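Local coordinates for alginate lyase (Chitinophaga sp. MD30, PDB 6KCW), which cleaves the polysaccharide alginate as a bacterial lyase of polysaccharide lyase family 36, using a lysine as both catalytic base and catalytic acid, at residues A[116-121]-A[181-186]; A[130-135]-A[147-152]; A[72-77]-A[165-170]. All blocks are in the same frame, centred on the assembly; numbering follows the deposited sequence.

Contact 1: residues A[116-121]-A[181-186]; sequences LRMMWY and AQIIIN. With PO4 (phosphate ion), chain B.
Leu116 meets Ala181 and Ile183 between the two antiparallel sheets of a beta-sandwich, the fold expected of a lyase in the concanavalin clan. The segments 116-121 and 181-186 share no hydrogen bond; their strand axes pass 8.5 Å apart with a crossing angle of -35°, and the gap is bridged mainly by apolar side chains. Leu116 divides its branches: CD1 lies 3.9 Å from Ala181 CB, while CD2 slides past Ile183 and comes within 3.8 Å of Ile183 CG1. Two residues on, Met118 sends its sulfur to the far end of the opposing strand, where Met118 SD sits 3.7 Å from Ile185 CD1, the thioether crossing the isoleucine at a slant. The methionine runs straight out from the backbone until its last torsion (chi3 69°), which turns the terminal methyl from that line toward Tyr76. Ile183 touches both Leu116 and Met118, its CG2 4.2 Å from Met118 SD. Around this row, Ile169 and Trp197 pack on Leu116, Val92 and Phe130 support Met118, and Tyr151 touches Ile185, so that residues of both sheets wall it in. Arg117, placed between the two inward residues, leaves by the other face of its sheet. Its NH1 is hydrogen-bonded to His212, which fixes one side of the guanidinium. A phosphate ion, probably from the crystallisation liquor, lies there with Lys91 as a further partner and Tyr133 close by; the pairing of Arg117 and Lys91 round an anion is consistent with a site suited to the acidic sugars of alginate. The arginine reaches the ion with the edge of the guanidinium, in its plane: NH2 donates to phosphate O1 over 3.2 Å, nearly straight at 170°.

Contact 2: residues A[130-135]-A[147-152]; sequences FQPYIY and FGKSYP. With PO4 (phosphate ion), chain B.
A single antiparallel bridge, the hydrogen-bonded pair Phe130 and Tyr151, fastens the irregular segment 147-152 to strand 128-135 of the six-stranded sheet. Phe130 N donates to Tyr151 O at 2.7 Å, and Tyr151 N returns a bond to Phe130 O at 3.0 Å. The same Phe130 O also takes a CA-H...O contact from Ser150, so one carbonyl is met twice. The side chains of the bridged pair lean together, Phe130 CD2 lying 4.2 Å from Tyr151 CD1. Further along, the chains part and side chains take over. The Pro132 ring lies against Lys149: Pro132 CD is 3.8 Å from Lys149 CB, with the Lys149 carbonyl close against the same carbon. Lys149 then bends at its second torsion (chi2 -61°) and carries its amine away from the strand. Phe147 turns the edge of its ring to Ile134, the two side chains at about a right angle, with CE1 4.0 Å from Ile134 CB. Ser150 OG donates to Pro152 O at 3.3 Å and is bonded by Arg127, whose second nitrogen reaches Pro152 O; Arg127 thus bridges Ser150 and Pro152 across the cis peptide that precedes Pro152. Tyr133 and Tyr135 point to the other face of the strand, toward the bound phosphate. Tyr133 OH accepts from Gly144 N, and its ring makes a cation-pi contact with Lys91; the modelled approach of Tyr135 to phosphate O4 is too short to be trusted, which leaves the bond from Tyr133 to that oxygen equally doubtful. On the interior side, Pro132 and Phe147 both rest on Leu191 of strand 188-195, Phe130 and Tyr151 on Ile185 of strand 179-185, and strand 113-122 pairs with strand 128-135 in the sheet.

Contact 3: residues A[72-77]-A[165-170]; sequences YELDYD and VHVYIK
Val165 lies over one face of the Tyr76 ring in a CH-pi contact, its CB 3.8 Å from the ring centroid and 25° off the normal, while Leu74 CD1 stands at the edge of the same ring. The His166 ring is met at its rim by carboxylates across the contact: Asp75 OD1 by ND1 and Glu73 OE1 by CE1. These pairs hang on two neighbouring antiparallel strands of the nine-stranded sheet. Tyr72-Ile169, Leu74-Val167 and Tyr76-Val165 are hydrogen-bonded pairs whose side chains fill the sandwich interior; in the straightest bond, Val165 N donates to Tyr76 O at 2.9 Å. Glu73-Tyr168 and Asp75-His166 are non-hydrogen-bonded pairs and occupy the outer face. There the edge of the Tyr168 ring faces Glu73 CB. Glu73 places CG between its backbone N and carbonyl carbon (chi1 67°), and its carboxylate stands almost perpendicular to the imidazole, with OE1 3.1 Å from His166 CE1. His166 ND1 donates to Asp75 OD1 at 2.7 Å; the acceptor lies in the imidazole plane, but the donor comes from above the carboxylate plane. Asp75 OD2 is bonded by His164, so one carboxylate joins two histidines. Two acidic groups at one imidazole may favour its protonated form, though Asp75 is shared with His164 and Glu73 has a weak ion pair with Arg238.

Following the chain, strand 71-80 comes first and waits for strand 162-170, so contact 3 closes a loop of 87 residues. Within that loop lie 116-121 and the whole of contact 2, a short closure that returns 147-152 to the strand following 113-122. Contact 1 closes only when 181-186 arrives after 165-170; it therefore crosses contact 3, and contact 2 lies inside the loops of both. Contact 3 joins two neighbouring strands of the nine-stranded sheet, contact 2 borders the six-stranded one, and contact 1 ties the two together. Backbone pairing of 116-121 with 130-135, and of 165-170 with 181-186, links contact 1 to each; contacts 2 and 3 do not touch.

Contact 1: residues A[116-121]-A[181-186]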
loop_
_atom_site.group_PDB
_atom_site.type_symbol
_atom_site.label_atom_id
_atom_site.label_comp_id
_atom_site.label_asym_id
_atom_site.label_seq_id
_atom_site.Cartn_x
_atom_site.Cartn_y
_atom_site.Cartn_z
ATOM N N LEU A 116 -1.958 6.719 -2.719
ATOM C CA LEU A 116 -1.237 6.782 -1.456
ATOM C C LEU A 116 -0.862 5.333 -1.144
ATOM O O LEU A 116 -1.713 4.547 -0.724
ATOM C CB LEU A 116 -2.107 7.413 -0.366
ATOM C CG LEU A 116 -1.532 8.095 0.891
ATOM C CD1 LEU A 116 -2.656 8.595 1.791
ATOM C CD2 LEU A 116 -0.599 7.162 1.669
ATOM N N ARG A 117 0.396 4.968 -1.387
ATOM C CA ARG A 117 0.921 3.658 -1.006
ATOM C C ARG A 117 2.191 3.851 -0.188
ATOM O O ARG A 117 2.640 4.978 0.052
ATOM C CB ARG A 117 1.201 2.763 -2.228
ATOM C CG ARG A 117 -0.038 2.420 -3.033
ATOM C CD ARG A 117 0.305 1.723 -4.358
ATOM N NE ARG A 117 1.339 2.426 -5.101
ATOM C CZ ARG A 117 1.976 1.921 -6.153
ATOM N NH1 ARG A 117 1.685 0.708 -6.604
ATOM N NH2 ARG A 117 2.912 2.633 -6.757
ATOM N N MET A 118 2.772 2.730 0.244
ATOM C CA MET A 118 3.960 2.744 1.084
ATOM C C MET A 118 4.960 1.725 0.563
ATOM O O MET A 118 4.581 0.678 0.026
ATOM C CB MET A 118 3.622 2.444 2.569
ATOM C CG MET A 118 4.799 2.651 3.538
ATOM S SD MET A 118 4.408 2.387 5.287
ATOM C CE MET A 118 4.124 0.603 5.298
ATOM N N MET A 119 6.244 2.040 0.732
ATOM C CA MET A 119 7.322 1.165 0.301
ATOM C C MET A 119 8.287 0.913 1.448
ATOM O O MET A 119 8.357 1.680 2.410
ATOM C CB MET A 119 8.117 1.758 -0.865
ATOM C CG MET A 119 7.343 1.961 -2.132
ATOM S SD MET A 119 8.477 2.477 -3.433
ATOM C CE MET A 119 9.646 1.122 -3.559
ATOM N N TRP A 120 9.035 -0.181 1.334
ATOM C CA TRP A 120 10.323 -0.278 1.999
ATOM C C TRP A 120 11.405 -0.015 0.954
ATOM O O TRP A 120 11.163 -0.108 -0.254
ATOM C CB TRP A 120 10.501 -1.635 2.692
ATOM C CG TRP A 120 11.014 -2.711 1.818
ATOM C CD1 TRP A 120 12.317 -3.068 1.643
ATOM C CD2 TRP A 120 10.240 -3.592 0.997
ATOM N NE1 TRP A 120 12.408 -4.111 0.753
ATOM C CE2 TRP A 120 11.146 -4.451 0.338
ATOM C CE3 TRP A 120 8.871 -3.732 0.744
ATOM C CZ2 TRP A 120 10.726 -5.443 -0.551
ATOM C CZ3 TRP A 120 8.455 -4.718 -0.136
ATOM C CH2 TRP A 120 9.381 -5.562 -0.771
ATOM N N TYR A 121 12.589 0.376 1.421
ATOM C CA TYR A 121 13.598 0.895 0.506
ATOM C C TYR A 121 14.976 0.769 1.140
ATOM O O TYR A 121 15.133 1.019 2.340
ATOM C CB TYR A 121 13.301 2.358 0.151
ATOM C CG TYR A 121 14.148 2.951 -0.970
ATOM C CD1 TYR A 121 13.854 2.696 -2.301
ATOM C CD2 TYR A 121 15.210 3.810 -0.692
ATOM C CE1 TYR A 121 14.613 3.250 -3.321
ATOM C CE2 TYR A 121 15.973 4.371 -1.708
ATOM C CZ TYR A 121 15.671 4.082 -3.018
ATOM O OH TYR A 121 16.424 4.635 -4.028
ATOM N N ALA A 181 -2.739 13.612 2.754
ATOM C CA ALA A 181 -2.115 12.289 2.730
ATOM C C ALA A 181 -1.361 12.076 4.036
ATOM O O ALA A 181 -0.497 12.883 4.389
ATOM C CB ALA A 181 -1.168 12.148 1.530
ATOM N N GLN A 182 -1.664 10.994 4.748
ATOM C CA GLN A 182 -1.061 10.772 6.056
ATOM C C GLN A 182 -0.682 9.311 6.235
ATOM O O GLN A 182 -1.472 8.414 5.920
ATOM C CB GLN A 182 -2.013 11.202 7.177
ATOM C CG GLN A 182 -1.508 10.927 8.599
ATOM C CD GLN A 182 -2.528 11.307 9.669
ATOM O OE1 GLN A 182 -3.182 10.445 10.261
ATOM N NE2 GLN A 182 -2.665 12.601 9.918
ATOM N N ILE A 183 0.523 9.079 6.767
ATOM C CA ILE A 183 0.986 7.754 7.175
ATOM C C ILE A 183 1.528 7.827 8.597
ATOM O O ILE A 183 2.419 8.632 8.885
ATOM C CB ILE A 183 2.079 7.212 6.239
ATOM C CG1 ILE A 183 1.536 7.031 4.818
ATOM C CG2 ILE A 183 2.633 5.890 6.794
ATOM C CD1 ILE A 183 2.601 6.747 3.815
ATOM N N ILE A 184 1.020 6.963 9.475
ATOM C CA ILE A 184 1.439 6.897 10.876
ATOM C C ILE A 184 1.909 5.476 11.155
ATOM O O ILE A 184 1.160 4.517 10.933
ATOM C CB ILE A 184 0.301 7.289 11.840
ATOM C CG1 ILE A 184 -0.419 8.558 11.372
ATOM C CG2 ILE A 184 0.843 7.487 13.257
ATOM C CD1 ILE A 184 0.377 9.841 11.568
ATOM N N ILE A 185 3.145 5.337 11.629
ATOM C CA ILE A 185 3.745 4.031 11.887
ATOM C C ILE A 185 4.168 3.989 13.349
ATOM O O ILE A 185 4.963 4.828 13.794
ATOM C CB ILE A 185 4.935 3.746 10.954
ATOM C CG1 ILE A 185 4.490 3.792 9.493
ATOM C CG2 ILE A 185 5.564 2.387 11.252
ATOM C CD1 ILE A 185 5.630 3.585 8.534
ATOM N N ASN A 186 3.648 3.006 14.089
ATOM C CA ASN A 186 3.892 2.915 15.523
ATOM C C ASN A 186 3.559 4.236 16.213
ATOM O O ASN A 186 4.331 4.734 17.030
ATOM C CB ASN A 186 5.339 2.517 15.824
ATOM C CG ASN A 186 5.629 1.072 15.525
ATOM O OD1 ASN A 186 4.721 0.289 15.258
ATOM N ND2 ASN A 186 6.905 0.701 15.590
HETATM P P PO4 B . 5.854 2.635 -9.674
HETATM O O1 PO4 B . 4.692 1.746 -9.309
HETATM O O2 PO4 B . 6.203 2.421 -11.131
HETATM O O3 PO4 B . 7.091 2.263 -8.888
HETATM O O4 PO4 B . 5.461 4.106 -9.473
#

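Contact 2: residues A[130-135]-A[147-152]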
loop_
_atom_site.group_PDB
_atom_site.type_symbol
_atom_site.label_atom_id
_atom_site.label_comp_id
_atom_site.label_asym_id
_atom_site.label_seq_id
_atom_site.Cartn_x
_atom_site.Cartn_y
_atom_site.Cartn_z
ATOM N N PHE A 130 10.889 2.399 5.856
ATOM C CA PHE A 130 9.619 2.675 5.207
ATOM C C PHE A 130 9.672 4.066 4.572
ATOM O O PHE A 130 10.479 4.916 4.952
ATOM C CB PHE A 130 8.463 2.588 6.218
ATOM C CG PHE A 130 8.112 1.181 6.633
ATOM C CD1 PHE A 130 7.635 0.268 5.701
ATOM C CD2 PHE A 130 8.238 0.780 7.952
ATOM C CE1 PHE A 130 7.304 -1.021 6.061
ATOM C CE2 PHE A 130 7.898 -0.519 8.329
ATOM C CZ PHE A 130 7.433 -1.424 7.366
ATOM N N GLN A 131 8.818 4.289 3.571
ATOM C CA GLN A 131 8.777 5.604 2.950
ATOM C C GLN A 131 7.434 5.757 2.269
ATOM O O GLN A 131 6.965 4.806 1.629
ATOM C CB GLN A 131 9.916 5.811 1.934
ATOM C CG GLN A 131 9.739 5.088 0.576
ATOM C CD GLN A 131 10.887 5.325 -0.416
ATOM O OE1 GLN A 131 11.948 5.841 -0.053
ATOM N NE2 GLN A 131 10.669 4.950 -1.677
ATOM N N PRO A 132 6.780 6.905 2.390
ATOM C CA PRO A 132 5.610 7.169 1.553
ATOM C C PRO A 132 5.983 7.042 0.085
ATOM O O PRO A 132 7.147 7.166 -0.303
ATOM C CB PRO A 132 5.226 8.614 1.899
ATOM C CG PRO A 132 5.987 8.945 3.161
ATOM C CD PRO A 132 7.202 8.079 3.172
ATOM N N TYR A 133 4.969 6.791 -0.739
ATOM C CA TYR A 133 5.170 6.639 -2.179
ATOM C C TYR A 133 3.880 7.115 -2.851
ATOM O O TYR A 133 2.980 6.322 -3.126
ATOM C CB TYR A 133 5.513 5.203 -2.548
ATOM C CG TYR A 133 6.159 5.102 -3.901
ATOM C CD1 TYR A 133 7.464 5.539 -4.092
ATOM C CD2 TYR A 133 5.466 4.602 -4.993
ATOM C CE1 TYR A 133 8.066 5.473 -5.316
ATOM C CE2 TYR A 133 6.065 4.530 -6.231
ATOM C CZ TYR A 133 7.369 4.964 -6.385
ATOM O OH TYR A 133 7.976 4.906 -7.617
ATOM N N ILE A 134 3.802 8.417 -3.098
ATOM C CA ILE A 134 2.551 9.074 -3.450
ATOM C C ILE A 134 2.644 9.589 -4.883
ATOM O O ILE A 134 3.563 10.341 -5.226
ATOM C CB ILE A 134 2.230 10.220 -2.478
ATOM C CG1 ILE A 134 2.466 9.780 -1.036
ATOM C CG2 ILE A 134 0.784 10.625 -2.591
ATOM C CD1 ILE A 134 1.708 8.551 -0.679
ATOM N N TYR A 135 1.713 9.156 -5.727
ATOM C CA TYR A 135 1.438 9.855 -6.972
ATOM C C TYR A 135 0.333 10.852 -6.666
ATOM O O TYR A 135 -0.632 10.517 -5.970
ATOM C CB TYR A 135 1.023 8.894 -8.097
ATOM C CG TYR A 135 2.122 7.953 -8.571
ATOM C CD1 TYR A 135 2.464 6.838 -7.827
ATOM C CD2 TYR A 135 2.798 8.165 -9.777
ATOM C CE1 TYR A 135 3.457 5.965 -8.237
ATOM C CE2 TYR A 135 3.805 7.290 -10.202
ATOM C CZ TYR A 135 4.130 6.189 -9.417
ATOM O OH TYR A 135 5.121 5.289 -9.788
ATOM N N PHE A 147 7.997 12.599 -0.595
ATOM C CA PHE A 147 8.027 13.807 0.228
ATOM C C PHE A 147 9.271 13.870 1.098
ATOM O O PHE A 147 9.288 14.561 2.120
ATOM C CB PHE A 147 6.761 13.925 1.079
ATOM C CG PHE A 147 5.550 14.310 0.285
ATOM C CD1 PHE A 147 4.826 13.351 -0.416
ATOM C CD2 PHE A 147 5.144 15.631 0.218
ATOM C CE1 PHE A 147 3.712 13.704 -1.165
ATOM C CE2 PHE A 147 4.033 15.990 -0.527
ATOM C CZ PHE A 147 3.317 15.020 -1.225
ATOM N N GLY A 148 10.325 13.170 0.687
ATOM C CA GLY A 148 11.533 13.098 1.477
ATOM C C GLY A 148 11.406 12.395 2.811
ATOM O O GLY A 148 12.284 12.561 3.656
ATOM N N LYS A 149 10.357 11.600 3.031
ATOM C CA LYS A 149 10.065 11.086 4.371
ATOM C C LYS A 149 10.457 9.618 4.514
ATOM O O LYS A 149 10.401 8.838 3.558
ATOM C CB LYS A 149 8.581 11.252 4.712
ATOM C CG LYS A 149 8.023 12.646 4.430
ATOM C CD LYS A 149 8.752 13.689 5.267
ATOM C CE LYS A 149 7.976 15.000 5.373
ATOM N NZ LYS A 149 8.602 15.928 6.364
ATOM N N SER A 150 10.848 9.240 5.730
ATOM C CA SER A 150 11.208 7.853 5.982
ATOM C C SER A 150 10.945 7.495 7.434
ATOM O O SER A 150 10.951 8.354 8.318
ATOM C CB SER A 150 12.675 7.575 5.633
ATOM O OG SER A 150 13.550 8.268 6.497
ATOM N N TYR A 151 10.694 6.212 7.662
ATOM C CA TYR A 151 10.577 5.664 9.000
ATOM C C TYR A 151 11.427 4.400 9.097
ATOM O O TYR A 151 11.241 3.450 8.319
ATOM C CB TYR A 151 9.124 5.358 9.358
ATOM C CG TYR A 151 8.926 4.845 10.775
ATOM C CD1 TYR A 151 9.053 3.491 11.071
ATOM C CD2 TYR A 151 8.607 5.714 11.813
ATOM C CE1 TYR A 151 8.868 3.018 12.352
ATOM C CE2 TYR A 151 8.417 5.245 13.118
ATOM C CZ TYR A 151 8.551 3.897 13.378
ATOM O OH TYR A 151 8.370 3.415 14.653
ATOM N N PRO A 152 12.364 4.384 10.057
ATOM C CA PRO A 152 12.574 5.502 10.987
ATOM C C PRO A 152 13.322 6.665 10.334
ATOM O O PRO A 152 13.883 6.473 9.238
ATOM C CB PRO A 152 13.401 4.866 12.106
ATOM C CG PRO A 152 14.188 3.796 11.398
ATOM C CD PRO A 152 13.328 3.291 10.269
HETATM P P PO4 B . 5.854 2.635 -9.674
HETATM O O1 PO4 B . 4.692 1.746 -9.309
HETATM O O2 PO4 B . 6.203 2.421 -11.131
HETATM O O3 PO4 B . 7.091 2.263 -8.888
HETATM O O4 PO4 B . 5.461 4.106 -9.473
#

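Contact 3: residues A[72-77]-A[165-170]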
loop_
_atom_site.group_PDB
_atom_site.type_symbol
_atom_site.label_atom_id
_atom_site.label_comp_id
_atom_site.label_asym_id
_atom_site.label_seq_id
_atom_site.Cartn_x
_atom_site.Cartn_y
_atom_site.Cartn_z
ATOM N N TYR A 72 -11.044 8.673 3.998
ATOM C CA TYR A 72 -10.825 7.257 4.223
ATOM C C TYR A 72 -9.656 7.085 5.178
ATOM O O TYR A 72 -8.796 7.961 5.314
ATOM C CB TYR A 72 -10.557 6.500 2.904
ATOM C CG TYR A 72 -11.718 5.628 2.472
ATOM C CD1 TYR A 72 -11.919 4.371 3.051
ATOM C CD2 TYR A 72 -12.637 6.071 1.520
ATOM C CE1 TYR A 72 -12.987 3.562 2.673
ATOM C CE2 TYR A 72 -13.712 5.281 1.137
ATOM C CZ TYR A 72 -13.878 4.020 1.714
ATOM O OH TYR A 72 -14.940 3.217 1.353
ATOM N N GLU A 73 -9.645 5.938 5.852
ATOM C CA GLU A 73 -8.514 5.576 6.682
ATOM C C GLU A 73 -8.401 4.069 6.681
ATOM O O GLU A 73 -9.356 3.363 6.349
ATOM C CB GLU A 73 -8.672 6.088 8.116
ATOM C CG GLU A 73 -9.808 5.402 8.816
ATOM C CD GLU A 73 -9.888 5.770 10.244
ATOM O OE1 GLU A 73 -9.026 6.553 10.697
ATOM O OE2 GLU A 73 -10.818 5.279 10.915
ATOM N N LEU A 74 -7.227 3.572 7.060
ATOM C CA LEU A 74 -7.109 2.150 7.351
ATOM C C LEU A 74 -5.981 1.942 8.350
ATOM O O LEU A 74 -5.160 2.833 8.588
ATOM C CB LEU A 74 -6.904 1.306 6.073
ATOM C CG LEU A 74 -5.818 1.604 5.036
ATOM C CD1 LEU A 74 -4.447 1.105 5.493
ATOM C CD2 LEU A 74 -6.190 0.961 3.715
ATOM N N ASP A 75 -5.973 0.753 8.944
ATOM C CA ASP A 75 -4.972 0.325 9.912
ATOM C C ASP A 75 -4.657 -1.139 9.654
ATOM O O ASP A 75 -5.543 -1.921 9.302
ATOM C CB ASP A 75 -5.450 0.479 11.382
ATOM C CG ASP A 75 -5.268 1.888 11.925
ATOM O OD1 ASP A 75 -6.136 2.755 11.659
ATOM O OD2 ASP A 75 -4.259 2.132 12.625
ATOM N N TYR A 76 -3.399 -1.507 9.847
ATOM C CA TYR A 76 -2.972 -2.889 9.707
ATOM C C TYR A 76 -1.613 -3.015 10.363
ATOM O O TYR A 76 -0.934 -2.015 10.628
ATOM C CB TYR A 76 -2.899 -3.333 8.238
ATOM C CG TYR A 76 -1.852 -2.593 7.428
ATOM C CD1 TYR A 76 -2.171 -1.417 6.770
ATOM C CD2 TYR A 76 -0.547 -3.065 7.341
ATOM C CE1 TYR A 76 -1.225 -0.736 6.033
ATOM C CE2 TYR A 76 0.401 -2.385 6.628
ATOM C CZ TYR A 76 0.056 -1.221 5.972
ATOM O OH TYR A 76 0.995 -0.537 5.243
ATOM N N ASP A 77 -1.230 -4.255 10.633
ATOM C CA ASP A 77 0.110 -4.566 11.092
ATOM C C ASP A 77 0.859 -5.264 9.978
ATOM O O ASP A 77 0.264 -5.960 9.150
ATOM C CB ASP A 77 0.093 -5.455 12.338
ATOM C CG ASP A 77 -0.486 -4.746 13.525
ATOM O OD1 ASP A 77 -0.127 -3.564 13.730
ATOM O OD2 ASP A 77 -1.313 -5.355 14.235
ATOM N N VAL A 165 0.649 0.329 11.032
ATOM C CA VAL A 165 0.540 1.389 10.037
ATOM C C VAL A 165 -0.879 1.941 10.078
ATOM O O VAL A 165 -1.851 1.174 9.985
ATOM C CB VAL A 165 0.871 0.861 8.632
ATOM C CG1 VAL A 165 1.048 2.007 7.641
ATOM C CG2 VAL A 165 2.092 -0.047 8.683
ATOM N N HIS A 166 -0.994 3.260 10.238
ATOM C CA HIS A 166 -2.233 4.001 10.029
ATOM C C HIS A 166 -2.087 4.892 8.791
ATOM O O HIS A 166 -1.086 5.607 8.644
ATOM C CB HIS A 166 -2.577 4.852 11.259
ATOM C CG HIS A 166 -3.782 5.718 11.072
ATOM N ND1 HIS A 166 -5.067 5.221 11.109
ATOM C CD2 HIS A 166 -3.898 7.041 10.818
ATOM C CE1 HIS A 166 -5.923 6.204 10.892
ATOM N NE2 HIS A 166 -5.239 7.317 10.703
ATOM N N VAL A 167 -3.076 4.839 7.899
ATOM C CA VAL A 167 -3.111 5.673 6.703
ATOM C C VAL A 167 -4.414 6.461 6.708
ATOM O O VAL A 167 -5.472 5.915 7.032
ATOM C CB VAL A 167 -2.986 4.829 5.417
ATOM C CG1 VAL A 167 -3.496 5.589 4.221
ATOM C CG2 VAL A 167 -1.548 4.380 5.206
ATOM N N TYR A 168 -4.328 7.746 6.375
ATOM C CA TYR A 168 -5.481 8.632 6.272
ATOM C C TYR A 168 -5.354 9.433 4.989
ATOM O O TYR A 168 -4.280 9.973 4.699
ATOM C CB TYR A 168 -5.568 9.591 7.467
ATOM C CG TYR A 168 -6.622 10.673 7.316
ATOM C CD1 TYR A 168 -7.947 10.341 7.087
ATOM C CD2 TYR A 168 -6.296 12.022 7.430
ATOM C CE1 TYR A 168 -8.922 11.311 6.962
ATOM C CE2 TYR A 168 -7.269 13.010 7.302
ATOM C CZ TYR A 168 -8.585 12.640 7.071
ATOM O OH TYR A 168 -9.571 13.592 6.930
ATOM N N ILE A 169 -6.447 9.525 4.234
ATOM C CA ILE A 169 -6.456 10.200 2.939
ATOM C C ILE A 169 -7.726 11.034 2.829
ATOM O O ILE A 169 -8.796 10.633 3.299
ATOM C CB ILE A 169 -6.344 9.191 1.774
ATOM C CG1 ILE A 169 -6.165 9.913 0.441
ATOM C CG2 ILE A 169 -7.573 8.311 1.700
ATOM C CD1 ILE A 169 -6.017 8.988 -0.680
ATOM N N LYS A 170 -7.597 12.211 2.228
ATOM C CA LYS A 170 -8.723 13.111 2.017
ATOM C C LYS A 170 -8.616 13.692 0.617
ATOM O O LYS A 170 -7.557 14.205 0.239
ATOM C CB LYS A 170 -8.730 14.218 3.068
ATOM C CG LYS A 170 -9.839 15.241 2.951
ATOM C CD LYS A 170 -9.447 16.448 3.790
ATOM C CE LYS A 170 -10.646 17.107 4.442
ATOM N NZ LYS A 170 -11.205 18.200 3.610
#